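Side-chain contacts in 3-oxoacyl-[acyl-carrier-protein] reductase (Sinorhizobium meliloti, PDB 3U9L), which probably reduces 3-oxoacyl groups carried on acyl-carrier protein with NADPH, as a member of the short-chain dehydrogenase/reductase family: residues 51-54 and 58-61; 64-69 and 75-80. All coordinates share one frame; numbering follows the deposited sequence.

Contact 1: residues 51-54 and 58-61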
loop_
_atom_site.group_PDB
_atom_site.type_symbol
_atom_site.label_atom_id
_atom_site.label_comp_id
_atom_site.label_asym_id
_atom_site.label_seq_id
_atom_site.Cartn_x
_atom_site.Cartn_y
_atom_site.Cartn_z
ATOM N N ALA A 51 23.655 -0.726 24.720
ATOM C CA ALA A 51 25.091 -0.856 24.967
ATOM C C ALA A 51 25.349 -1.658 26.273
ATOM O O ALA A 51 26.236 -2.502 26.332
ATOM C CB ALA A 51 25.724 0.535 25.064
ATOM N N GLY A 52 24.551 -1.399 27.308
ATOM C CA GLY A 52 24.687 -2.098 28.569
ATOM C C GLY A 52 24.435 -3.583 28.398
ATOM O O GLY A 52 25.172 -4.411 28.937
ATOM N N PHE A 53 23.365 -3.932 27.668
ATOM C CA PHE A 53 23.073 -5.336 27.346
ATOM C C PHE A 53 24.229 -5.996 26.606
ATOM O O PHE A 53 24.613 -7.113 26.909
ATOM C CB PHE A 53 21.812 -5.457 26.458
ATOM C CG PHE A 53 21.529 -6.878 26.012
ATOM C CD1 PHE A 53 22.119 -7.398 24.857
ATOM C CD2 PHE A 53 20.654 -7.690 26.768
ATOM C CE1 PHE A 53 21.863 -8.687 24.448
ATOM C CE2 PHE A 53 20.383 -8.993 26.383
ATOM C CZ PHE A 53 20.993 -9.500 25.220
ATOM N N ALA A 54 24.773 -5.321 25.613
ATOM C CA ALA A 54 25.855 -5.887 24.798
ATOM C C ALA A 54 27.083 -6.203 25.637
ATOM O O ALA A 54 27.722 -7.241 25.440
ATOM C CB ALA A 54 26.246 -4.931 23.709
ATOM N N ASP A 58 28.490 -9.793 26.643
ATOM C CA ASP A 58 29.662 -10.025 25.794
ATOM C C ASP A 58 29.278 -10.466 24.363
ATOM O O ASP A 58 29.801 -11.466 23.831
ATOM C CB ASP A 58 30.629 -11.046 26.425
ATOM C CG ASP A 58 32.044 -10.973 25.801
ATOM O OD1 ASP A 58 32.363 -9.954 25.132
ATOM O OD2 ASP A 58 32.841 -11.932 25.986
ATOM N N VAL A 59 28.426 -9.672 23.717
ATOM C CA VAL A 59 27.993 -9.950 22.345
ATOM C C VAL A 59 28.368 -8.801 21.417
ATOM O O VAL A 59 28.520 -7.640 21.851
ATOM C CB VAL A 59 26.480 -10.170 22.260
ATOM C CG1 VAL A 59 26.078 -11.459 22.936
ATOM C CG2 VAL A 59 25.706 -8.961 22.825
ATOM N N ASP A 60 28.486 -9.147 20.127
ATOM C CA ASP A 60 28.906 -8.229 19.071
ATOM C C ASP A 60 27.700 -7.429 18.551
ATOM O O ASP A 60 27.282 -7.563 17.387
ATOM C CB ASP A 60 29.571 -9.045 17.953
ATOM C CG ASP A 60 30.466 -8.203 17.063
ATOM O OD1 ASP A 60 31.054 -8.778 16.121
ATOM O OD2 ASP A 60 30.580 -6.968 17.303
ATOM N N LEU A 61 27.128 -6.632 19.454
ATOM C CA LEU A 61 26.006 -5.751 19.188
ATOM C C LEU A 61 26.503 -4.307 19.121
ATOM O O LEU A 61 27.053 -3.790 20.098
ATOM C CB LEU A 61 24.933 -5.912 20.286
ATOM C CG LEU A 61 23.634 -5.083 20.184
ATOM C CD1 LEU A 61 23.048 -5.192 18.852
ATOM C CD2 LEU A 61 22.607 -5.615 21.130
#
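A54 meets V59 through its carbonyl and L61 through its methyl group. A54 O accepts from V59 N at 3.1 Å in an almost straight bond, the N-H...O angle being 166°, and the donor lies in the carbonyl plane. Next to that bond V59 CG2 lies 3.7 Å from A54 CA. This methyl takes the position between the backbone N and the carbonyl carbon of V59, which turns it back onto the helix end, while CG1 lies beside the backbone N. Of the side-chain pairs, A54 CB and L61 CB come nearest, at 3.8 Å. F53 adds a looser flank: its CE1 stands 4.2 Å from V59 CG2, and its CD1 is equally far from L61 CD2. Both methyls meet the ring obliquely, the L61 side chain running at about a right angle to that of F53. With CG anti to the backbone N (chi1 176°), the F53 ring extends from the helix to these two neighbours. The bond from V59 N, together with that from D58 N to the carbonyl of R55, forms a Schellman motif ending helix 44-57, and D58 is its C-prime residue with positive phi (56°). Beyond it D60 centres an inverse gamma turn and is held by salt bridges to K5, R31 and R62. F53, V59 and L61 also touch helix 16-27, and L61 packs on strand 31-36. The chain reversal thus pairs the Schellman bonds with the apolar side chains of F53, A54, V59 and L61, which together probably hold the turn into strand 61-65.

Contact 2: residues 64-69 and 75-80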
loop_
_atom_site.group_PDB
_atom_site.type_symbol
_atom_site.label_atom_id
_atom_site.label_comp_id
_atom_site.label_asym_id
_atom_site.label_seq_id
_atom_site.Cartn_x
_atom_site.Cartn_y
_atom_site.Cartn_z
ATOM N N LEU A 64 24.410 2.354 15.760
ATOM C CA LEU A 64 24.865 3.090 14.616
ATOM C C LEU A 64 23.807 4.129 14.361
ATOM O O LEU A 64 22.646 3.818 14.382
ATOM C CB LEU A 64 24.985 2.100 13.414
ATOM C CG LEU A 64 25.149 2.611 11.996
ATOM C CD1 LEU A 64 26.452 3.421 11.879
ATOM C CD2 LEU A 64 25.168 1.428 11.016
ATOM N N GLU A 65 24.207 5.364 14.115
ATOM C CA GLU A 65 23.257 6.389 13.769
ATOM C C GLU A 65 22.803 6.240 12.302
ATOM O O GLU A 65 23.630 6.268 11.364
ATOM C CB GLU A 65 23.929 7.746 13.966
ATOM C CG GLU A 65 23.374 8.842 13.129
ATOM C CD GLU A 65 22.377 9.676 13.866
ATOM O OE1 GLU A 65 22.478 9.765 15.120
ATOM O OE2 GLU A 65 21.477 10.252 13.213
ATOM N N LEU A 66 21.497 6.123 12.099
ATOM C CA LEU A 66 20.969 5.969 10.738
ATOM C C LEU A 66 19.549 6.493 10.729
ATOM O O LEU A 66 18.625 5.895 11.300
ATOM C CB LEU A 66 21.064 4.504 10.275
ATOM C CG LEU A 66 20.761 4.133 8.811
ATOM C CD1 LEU A 66 21.130 2.670 8.468
ATOM C CD2 LEU A 66 19.303 4.392 8.547
ATOM N N ASP A 67 19.393 7.656 10.128
ATOM C CA ASP A 67 18.108 8.307 10.039
ATOM C C ASP A 67 17.509 7.929 8.681
ATOM O O ASP A 67 17.959 8.437 7.670
ATOM C CB ASP A 67 18.341 9.800 10.055
ATOM C CG ASP A 67 17.065 10.589 9.925
ATOM O OD1 ASP A 67 15.961 10.007 9.749
ATOM O OD2 ASP A 67 17.152 11.825 10.057
ATOM N N VAL A 68 16.472 7.094 8.653
ATOM C CA VAL A 68 16.029 6.545 7.375
ATOM C C VAL A 68 15.314 7.588 6.555
ATOM O O VAL A 68 14.959 7.331 5.411
ATOM C CB VAL A 68 15.069 5.376 7.551
ATOM C CG1 VAL A 68 15.794 4.179 8.136
ATOM C CG2 VAL A 68 13.845 5.824 8.447
ATOM N N GLN A 69 15.060 8.756 7.137
ATOM C CA GLN A 69 14.397 9.820 6.394
ATOM C C GLN A 69 15.455 10.686 5.676
ATOM O O GLN A 69 15.108 11.585 4.913
ATOM C CB GLN A 69 13.471 10.649 7.302
ATOM C CG GLN A 69 12.144 9.968 7.594
ATOM C CD GLN A 69 11.240 10.702 8.601
ATOM O OE1 GLN A 69 10.177 11.233 8.233
ATOM N NE2 GLN A 69 11.631 10.709 9.873
ATOM N N ASP A 75 23.360 6.787 3.652
ATOM C CA ASP A 75 24.573 6.488 2.865
ATOM C C ASP A 75 25.787 6.381 3.771
ATOM O O ASP A 75 26.568 5.460 3.683
ATOM C CB ASP A 75 24.865 7.581 1.837
ATOM C CG ASP A 75 23.952 7.513 0.597
ATOM O OD1 ASP A 75 23.236 6.518 0.411
ATOM O OD2 ASP A 75 23.945 8.484 -0.190
ATOM N N ARG A 76 25.913 7.342 4.670
ATOM C CA ARG A 76 27.015 7.380 5.601
ATOM C C ARG A 76 27.085 6.106 6.401
ATOM O O ARG A 76 28.156 5.541 6.577
ATOM C CB ARG A 76 26.835 8.581 6.543
ATOM C CG ARG A 76 28.048 8.822 7.451
ATOM C CD ARG A 76 27.808 9.986 8.445
ATOM N NE ARG A 76 28.926 10.128 9.391
ATOM C CZ ARG A 76 29.051 9.429 10.523
ATOM N NH1 ARG A 76 28.122 8.525 10.866
ATOM N NH2 ARG A 76 30.109 9.628 11.309
ATOM N N ALA A 77 25.939 5.679 6.935
ATOM C CA ALA A 77 25.907 4.513 7.825
ATOM C C ALA A 77 26.254 3.242 7.059
ATOM O O ALA A 77 26.861 2.342 7.607
ATOM C CB ALA A 77 24.540 4.378 8.419
ATOM N N ILE A 78 25.803 3.141 5.807
ATOM C CA ILE A 78 26.116 1.964 4.985
ATOM C C ILE A 78 27.595 1.961 4.646
ATOM O O ILE A 78 28.244 0.929 4.710
ATOM C CB ILE A 78 25.296 1.937 3.672
ATOM C CG1 ILE A 78 23.807 1.772 3.987
ATOM C CG2 ILE A 78 25.827 0.838 2.674
ATOM C CD1 ILE A 78 23.470 0.578 4.741
ATOM N N ASP A 79 28.127 3.109 4.236
ATOM C CA ASP A 79 29.588 3.219 4.073
ATOM C C ASP A 79 30.398 2.835 5.303
ATOM O O ASP A 79 31.468 2.225 5.164
ATOM C CB ASP A 79 29.946 4.620 3.663
ATOM C CG ASP A 79 29.453 4.919 2.304
ATOM O OD1 ASP A 79 29.329 3.933 1.509
ATOM O OD2 ASP A 79 29.193 6.103 2.015
ATOM N N GLN A 80 29.893 3.163 6.507
ATOM C CA GLN A 80 30.634 2.722 7.711
ATOM C C GLN A 80 30.743 1.198 7.872
ATOM O O GLN A 80 31.823 0.658 8.130
ATOM C CB GLN A 80 30.093 3.370 8.989
ATOM C CG GLN A 80 30.642 4.788 9.154
ATOM C CD GLN A 80 29.867 5.613 10.180
ATOM O OE1 GLN A 80 28.910 5.130 10.800
ATOM N NE2 GLN A 80 30.270 6.881 10.351
#
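L64 and L66 converge on A77, whose CB points from the helix toward the strand end and is met by both leucines. L64 lays its forked end against this methyl, with CG and CD2 each 4.0 Å from A77 CB, and CD2 also lies 3.9 Å from A77 O. L66 comes alongside with its branch point, CG standing 3.8 Å from A77 CB; having CG anti to the backbone N (chi1 -171°) brings the L66 side chain back to the helix. The backbone joins in as well, since E65 O is 3.6 Å from A77 CB. Strand 61-65, the turn after it and helix 71-85 form the strand-to-helix half of a beta-alpha-beta crossover in the Rossmann fold of the SDR family, the helix then leading toward strand 90-93. At the turn D67 OD1 accepts from Q69 N, 3.0 Å away and above the carboxylate plane, making an Asx turn. Q80 crosses L64 obliquely. Replacing L64 with an alanine removes both methyls and would probably leave a gap over A77 CB and beside I81. The E65 carboxylate turns away to accept a hydrogen bond from I39 N; on the helix, I78 packs on helix 108-136.

Both contacts involve the region of strand 61-65, an outermost strand of the parallel sheet within this chain: contact 1 forms where helix 44-57 leads into it, contact 2 where it gives way to helix 71-85. They follow in series along the sequence, their centres about 20 Å apart. Contact 1 lies at the surface, about 23 Å from the centre of the chain, and combines a backbone hydrogen bond with an apolar patch. Contact 2 is buried, about 17 Å from that centre, and has no hydrogen bond between its segments, relying on aliphatic packing. One ends a helix; the other seats a helix against the sheet.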